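Local coordinates for protein spermidine N(1)-acetyltransferase (PDB 3NE7) that acetylates polyamines such as spermidine with acetyl-coenzyme A as the acetyl donor, releasing coenzyme A and protecting the cell against polyamine toxicity, at residues F77-I82 against L89-L94. Sequence-based numbering, arbitrary orientation.
Sequences FIELKI and LLRLYL. With COA (coenzyme A), chain C; SO4 (sulfate ion), chain F.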
ATOM      1  N   PHE A  77      -2.665   0.441  -5.550  1.00 24.86           N
ATOM      2  CA  PHE A  77      -2.479   1.582  -4.719  1.00 24.48           C
ATOM      3  C   PHE A  77      -1.412   1.417  -3.633  1.00 23.84           C
ATOM      4  O   PHE A  77      -1.036   0.311  -3.263  1.00 24.14           O
ATOM      5  CB  PHE A  77      -3.828   1.949  -4.063  1.00 25.19           C
ATOM      6  CG  PHE A  77      -4.398   0.851  -3.184  1.00 24.19           C
ATOM      7  CD1 PHE A  77      -5.232  -0.117  -3.711  1.00 25.66           C
ATOM      8  CD2 PHE A  77      -4.108   0.798  -1.850  1.00 25.86           C
ATOM      9  CE1 PHE A  77      -5.758  -1.120  -2.918  1.00 25.17           C
ATOM     10  CE2 PHE A  77      -4.640  -0.210  -1.044  1.00 25.26           C
ATOM     11  CZ  PHE A  77      -5.469  -1.164  -1.596  1.00 25.53           C
ATOM     12  N   ILE A  78      -0.986   2.561  -3.101  1.00 23.58           N
ATOM     13  CA  ILE A  78      -0.050   2.627  -2.005  1.00 22.82           C
ATOM     14  C   ILE A  78      -0.569   3.692  -1.045  1.00 23.59           C
ATOM     15  O   ILE A  78      -1.122   4.727  -1.466  1.00 23.58           O
ATOM     16  CB  ILE A  78       1.395   2.966  -2.499  1.00 22.51           C
ATOM     17  CG1 ILE A  78       2.413   2.740  -1.381  1.00 20.77           C
ATOM     18  CG2 ILE A  78       1.451   4.395  -3.057  1.00 21.06           C
ATOM     19  CD1 ILE A  78       3.922   2.972  -1.815  1.00 18.29           C
ATOM     20  N   GLU A  79      -0.416   3.405   0.246  1.00 23.35           N
ATOM     21  CA  GLU A  79      -0.823   4.305   1.270  1.00 25.03           C
ATOM     22  C   GLU A  79       0.211   4.366   2.371  1.00 26.04           C
ATOM     23  O   GLU A  79       0.621   3.342   2.899  1.00 25.41           O
ATOM     24  CB  GLU A  79      -2.159   3.861   1.874  1.00 25.80           C
ATOM     25  CG  GLU A  79      -2.735   4.843   2.879  1.00 26.96           C
ATOM     26  CD  GLU A  79      -4.004   4.334   3.570  1.00 32.22           C
ATOM     27  OE1 GLU A  79      -4.398   3.161   3.325  1.00 33.74           O
ATOM     28  OE2 GLU A  79      -4.630   5.121   4.341  1.00 32.80           O
ATOM     29  N   LEU A  80       0.596   5.594   2.708  1.00 27.89           N
ATOM     30  CA  LEU A  80       1.576   5.885   3.731  1.00 29.53           C
ATOM     31  C   LEU A  80       0.952   6.738   4.836  1.00 30.58           C
ATOM     32  O   LEU A  80       0.039   7.537   4.592  1.00 29.61           O
ATOM     33  CB  LEU A  80       2.775   6.648   3.123  1.00 31.05           C
ATOM     34  CG  LEU A  80       3.835   5.802   2.390  1.00 32.58           C
ATOM     35  CD1 LEU A  80       3.339   5.225   1.125  1.00 32.00           C
ATOM     36  CD2 LEU A  80       5.016   6.686   2.100  1.00 39.01           C
ATOM     37  N   LYS A  81       1.475   6.538   6.047  1.00 30.87           N
ATOM     38  CA  LYS A  81       1.079   7.257   7.224  1.00 32.78           C
ATOM     39  C   LYS A  81       2.352   7.924   7.706  1.00 33.77           C
ATOM     40  O   LYS A  81       3.395   7.260   7.833  1.00 33.00           O
ATOM     41  CB  LYS A  81       0.553   6.295   8.296  1.00 32.92           C
ATOM     42  CG  LYS A  81      -0.075   7.013   9.489  1.00 38.15           C
ATOM     43  CD  LYS A  81      -0.945   6.075  10.292  1.00 40.50           C
ATOM     44  CE  LYS A  81      -1.849   6.812  11.189  1.00 43.62           C
ATOM     45  NZ  LYS A  81      -2.257   5.919  12.319  1.00 45.25           N
ATOM     46  N   ILE A  82       2.277   9.227   7.948  1.00 34.33           N
ATOM     47  CA  ILE A  82       3.426  10.012   8.362  1.00 36.25           C
ATOM     48  C   ILE A  82       3.183  10.407   9.792  1.00 37.46           C
ATOM     49  O   ILE A  82       2.135  10.929  10.099  1.00 37.62           O
ATOM     50  CB  ILE A  82       3.546  11.356   7.595  1.00 37.35           C
ATOM     51  CG1 ILE A  82       3.538  11.231   6.054  1.00 38.55           C
ATOM     52  CG2 ILE A  82       4.823  12.069   8.007  1.00 39.31           C
ATOM     53  CD1 ILE A  82       3.071   9.909   5.426  1.00 37.87           C
ATOM     54  N   LEU A  89       4.670   2.496   5.730  1.00 30.37           N
ATOM     55  CA  LEU A  89       4.002   2.038   4.548  1.00 29.34           C
ATOM     56  C   LEU A  89       2.887   1.122   5.034  1.00 29.17           C
ATOM     57  O   LEU A  89       3.128  -0.024   5.407  1.00 28.69           O
ATOM     58  CB  LEU A  89       5.012   1.371   3.633  1.00 30.53           C
ATOM     59  CG  LEU A  89       4.770   1.323   2.112  1.00 29.72           C
ATOM     60  CD1 LEU A  89       5.778   0.391   1.538  1.00 29.11           C
ATOM     61  CD2 LEU A  89       3.436   0.788   1.814  1.00 31.82           C
ATOM     62  N   LEU A  90       1.663   1.663   5.087  1.00 28.32           N
ATOM     63  CA  LEU A  90       0.482   0.888   5.513  1.00 28.33           C
ATOM     64  C   LEU A  90       0.013  -0.192   4.531  1.00 27.27           C
ATOM     65  O   LEU A  90      -0.345  -1.308   4.936  1.00 27.10           O
ATOM     66  CB  LEU A  90      -0.707   1.822   5.715  1.00 28.46           C
ATOM     67  CG  LEU A  90      -0.590   2.858   6.815  1.00 31.70           C
ATOM     68  CD1 LEU A  90      -1.884   3.674   6.843  1.00 34.57           C
ATOM     69  CD2 LEU A  90      -0.333   2.156   8.178  1.00 31.25           C
ATOM     70  N   ARG A  91      -0.053   0.178   3.251  1.00 25.69           N
ATOM     71  CA  ARG A  91      -0.710  -0.642   2.234  1.00 25.09           C
ATOM     72  C   ARG A  91      -0.066  -0.437   0.859  1.00 23.89           C
ATOM     73  O   ARG A  91       0.272   0.678   0.495  1.00 23.38           O
ATOM     74  CB  ARG A  91      -2.168  -0.262   2.128  1.00 25.48           C
ATOM     75  CG  ARG A  91      -2.968  -0.554   3.375  1.00 28.60           C
ATOM     76  CD  ARG A  91      -4.351   0.017   3.284  1.00 29.79           C
ATOM     77  NE  ARG A  91      -5.114  -0.349   4.474  1.00 34.57           N
ATOM     78  CZ  ARG A  91      -6.156   0.324   4.980  1.00 35.80           C
ATOM     79  NH1 ARG A  91      -6.756  -0.171   6.056  1.00 39.99           N
ATOM     80  NH2 ARG A  91      -6.584   1.474   4.465  1.00 31.10           N
ATOM     81  N   LEU A  92       0.109  -1.543   0.146  1.00 22.19           N
ATOM     82  CA  LEU A  92       0.564  -1.551  -1.207  1.00 21.45           C
ATOM     83  C   LEU A  92      -0.003  -2.825  -1.819  1.00 20.98           C
ATOM     84  O   LEU A  92       0.435  -3.926  -1.488  1.00 19.80           O
ATOM     85  CB  LEU A  92       2.091  -1.560  -1.234  1.00 21.62           C
ATOM     86  CG  LEU A  92       2.810  -1.621  -2.573  1.00 21.90           C
ATOM     87  CD1 LEU A  92       2.317  -0.562  -3.553  1.00 20.97           C
ATOM     88  CD2 LEU A  92       4.340  -1.531  -2.365  1.00 20.53           C
ATOM     89  N   TYR A  93      -0.995  -2.670  -2.695  1.00 20.10           N
ATOM     90  CA  TYR A  93      -1.709  -3.795  -3.252  1.00 20.16           C
ATOM     91  C   TYR A  93      -1.971  -3.492  -4.716  1.00 21.82           C
ATOM     92  O   TYR A  93      -2.401  -2.363  -5.061  1.00 22.36           O
ATOM     93  CB  TYR A  93      -3.049  -4.033  -2.494  1.00 20.89           C
ATOM     94  CG  TYR A  93      -2.870  -4.509  -1.053  1.00 21.03           C
ATOM     95  CD1 TYR A  93      -2.632  -5.846  -0.757  1.00 22.86           C
ATOM     96  CD2 TYR A  93      -2.870  -3.611   0.008  1.00 23.04           C
ATOM     97  CE1 TYR A  93      -2.423  -6.274   0.559  1.00 22.98           C
ATOM     98  CE2 TYR A  93      -2.675  -4.033   1.331  1.00 21.65           C
ATOM     99  CZ  TYR A  93      -2.442  -5.356   1.592  1.00 23.09           C
ATOM    100  OH  TYR A  93      -2.217  -5.769   2.896  1.00 27.32           O
ATOM    101  N   LEU A  94      -1.766  -4.501  -5.569  1.00 22.33           N
ATOM    102  CA  LEU A  94      -2.102  -4.424  -6.983  1.00 23.74           C
ATOM    103  C   LEU A  94      -3.110  -5.510  -7.275  1.00 24.59           C
ATOM    104  O   LEU A  94      -3.098  -6.510  -6.593  1.00 25.00           O
ATOM    105  CB  LEU A  94      -0.867  -4.699  -7.847  1.00 23.38           C
ATOM    106  CG  LEU A  94       0.400  -3.854  -7.661  1.00 25.62           C
ATOM    107  CD1 LEU A  94       1.466  -4.238  -8.747  1.00 24.67           C
ATOM    108  CD2 LEU A  94       0.111  -2.374  -7.726  1.00 22.57           C
TER
HETATM  109  N1A COA C 161       4.440 -13.903  -7.939  1.00 26.10           N
HETATM  110  C2A COA C 161       5.568 -14.056  -7.204  1.00 23.94           C
HETATM  111  N3A COA C 161       6.389 -13.018  -6.911  1.00 23.13           N
HETATM  112  C4A COA C 161       6.084 -11.766  -7.368  1.00 24.80           C
HETATM  113  C5A COA C 161       4.856 -11.595  -8.176  1.00 22.47           C
HETATM  114  C6A COA C 161       4.071 -12.693  -8.436  1.00 24.91           C
HETATM  115  N6A COA C 161       2.948 -12.556  -9.171  1.00 25.44           N
HETATM  116  N7A COA C 161       4.776 -10.299  -8.478  1.00 23.97           N
HETATM  117  C8A COA C 161       5.853  -9.677  -7.940  1.00 23.84           C
HETATM  118  N9A COA C 161       6.637 -10.535  -7.272  1.00 23.63           N
HETATM  119  C1B COA C 161       7.857 -10.158  -6.518  1.00 23.05           C
HETATM  120  C2B COA C 161       9.081 -11.007  -6.833  1.00 23.83           C
HETATM  121  O2B COA C 161       9.957 -11.019  -5.688  1.00 24.96           O
HETATM  122  C3B COA C 161       9.608 -10.262  -8.050  1.00 21.71           C
HETATM  123  O3B COA C 161      10.960 -10.439  -8.360  1.00 19.91           O
HETATM  124  P3B COA C 161      11.446 -11.556  -9.410  1.00 21.93           P
HETATM  125  O7A COA C 161      11.414 -10.915 -10.797  1.00 21.90           O
HETATM  126  O8A COA C 161      10.546 -12.737  -9.239  1.00 20.69           O
HETATM  127  O9A COA C 161      12.828 -11.781  -8.920  1.00 19.15           O
HETATM  128  C4B COA C 161       9.312  -8.813  -7.743  1.00 21.42           C
HETATM  129  O4B COA C 161       8.216  -8.812  -6.832  1.00 21.75           O
HETATM  130  C5B COA C 161       8.958  -8.030  -9.007  1.00 23.22           C
HETATM  131  O5B COA C 161       8.887  -6.636  -8.668  1.00 22.06           O
HETATM  132  P1A COA C 161       7.791  -5.674  -9.257  1.00 22.88           P
HETATM  133  O1A COA C 161       7.398  -6.105 -10.646  1.00 25.38           O
HETATM  134  O2A COA C 161       8.352  -4.323  -9.023  1.00 22.83           O
HETATM  135  O3A COA C 161       6.585  -5.969  -8.234  1.00 22.78           O
HETATM  136  P2A COA C 161       5.039  -5.538  -8.366  1.00 19.81           P
HETATM  137  O4A COA C 161       4.233  -6.834  -8.520  1.00 18.51           O
HETATM  138  O5A COA C 161       4.874  -4.454  -9.427  1.00 22.41           O
HETATM  139  O6A COA C 161       4.668  -4.970  -6.913  1.00 20.51           O
HETATM  140  CBP COA C 161       3.720  -6.020  -4.923  1.00 16.65           C
HETATM  141  CCP COA C 161       4.960  -5.781  -5.740  1.00 18.15           C
HETATM  142  CDP COA C 161       4.079  -6.690  -3.580  1.00 14.73           C
HETATM  143  CEP COA C 161       3.084  -4.693  -4.638  1.00 13.05           C
HETATM  144  CAP COA C 161       2.696  -6.789  -5.777  1.00 17.74           C
HETATM  145  OAP COA C 161       3.300  -7.992  -6.255  1.00 20.83           O
HETATM  146  C9P COA C 161       1.429  -7.070  -4.975  1.00 20.03           C
HETATM  147  O9P COA C 161       0.511  -6.255  -4.975  1.00 18.99           O
HETATM  148  N8P COA C 161       1.379  -8.185  -4.257  1.00 19.02           N
HETATM  149  C7P COA C 161       0.262  -8.646  -3.425  1.00 23.16           C
HETATM  150  C6P COA C 161       0.044  -7.768  -2.183  1.00 23.66           C
HETATM  151  C5P COA C 161       1.265  -7.677  -1.285  1.00 27.13           C
HETATM  152  O5P COA C 161       1.940  -8.681  -1.018  1.00 30.69           O
HETATM  153  N4P COA C 161       1.524  -6.454  -0.836  1.00 26.30           N
HETATM  154  C3P COA C 161       2.593  -5.881  -0.017  0.50 26.83           C
HETATM  155  C2P COA C 161       2.547  -6.490   1.373  0.50 29.56           C
HETATM  156  S1P COA C 161       1.048  -5.988   2.236  0.50 30.52           S
HETATM  157  S   SO4 F 164      -4.470  -3.190   7.031  1.00 49.19           S
HETATM  158  O1  SO4 F 164      -5.816  -2.989   7.537  1.00 51.02           O
HETATM  159  O2  SO4 F 164      -3.879  -4.179   7.898  1.00 52.59           O
HETATM  160  O3  SO4 F 164      -4.467  -3.603   5.602  1.00 50.42           O
HETATM  161  O4  SO4 F 164      -3.725  -1.939   7.065  1.00 51.06           O
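Glu79 and Arg91 run side by side from neighbouring strands and point the same way. With CG anti to the backbone N (chi1 -174°) and the chain extended beyond it, Glu79 carries its carboxylate out alongside Arg91. Its OE1 receives Arg91 NH2 at 3.0 Å on the syn lone pair, closing a salt bridge. The carboxylate and guanidinium planes are turned 51° apart, and the bond is bent. Glu53 pairs with the same NH2, and Tyr45 makes a cation-pi contact with Arg91. At the edge of the guanidinium, NE and NH1 reach a sulfate ion through weak bonds. A leucine in place of Arg91 would probably leave the buried Glu79 carboxylate without its positive mate and close to the like-charged Glu53.

On the same face, the Phe77 ring leans across to Tyr93, its CZ 3.9 Å from Tyr93 CB. The two rings meet obliquely, planes at 44°. Arg91 CB sits at the Phe77 ring edge, 4.0 Å from CE2. Strands 73-83 and 86-94 form an antiparallel hairpin in the central sheet of the GNAT fold. Leu90 and Arg91 both face Glu79 in a classic beta bulge: Glu79 O takes a weak bond from Leu90 N (2.9 Å) and a longer, straighter one from Arg91 N (3.3 Å).

On the opposite face the two strands present Ile78, Leu80, Leu89 and Leu92, all apolar. Ile78 CB meets Leu92 CD1 at 3.8 Å. The Ile78 and Leu89 side chains cross at about a right angle, CG1 against CD2. Beyond the bulge, strand 86-94 binds the cofactor. Leu92 O accepts a hydrogen bond from coenzyme A N4P, and Leu94 N donates one to O9P of the same cofactor. Tyr93 OH, hydrogen-bonded to Tyr28, lies 3.3 Å from coenzyme A S1P.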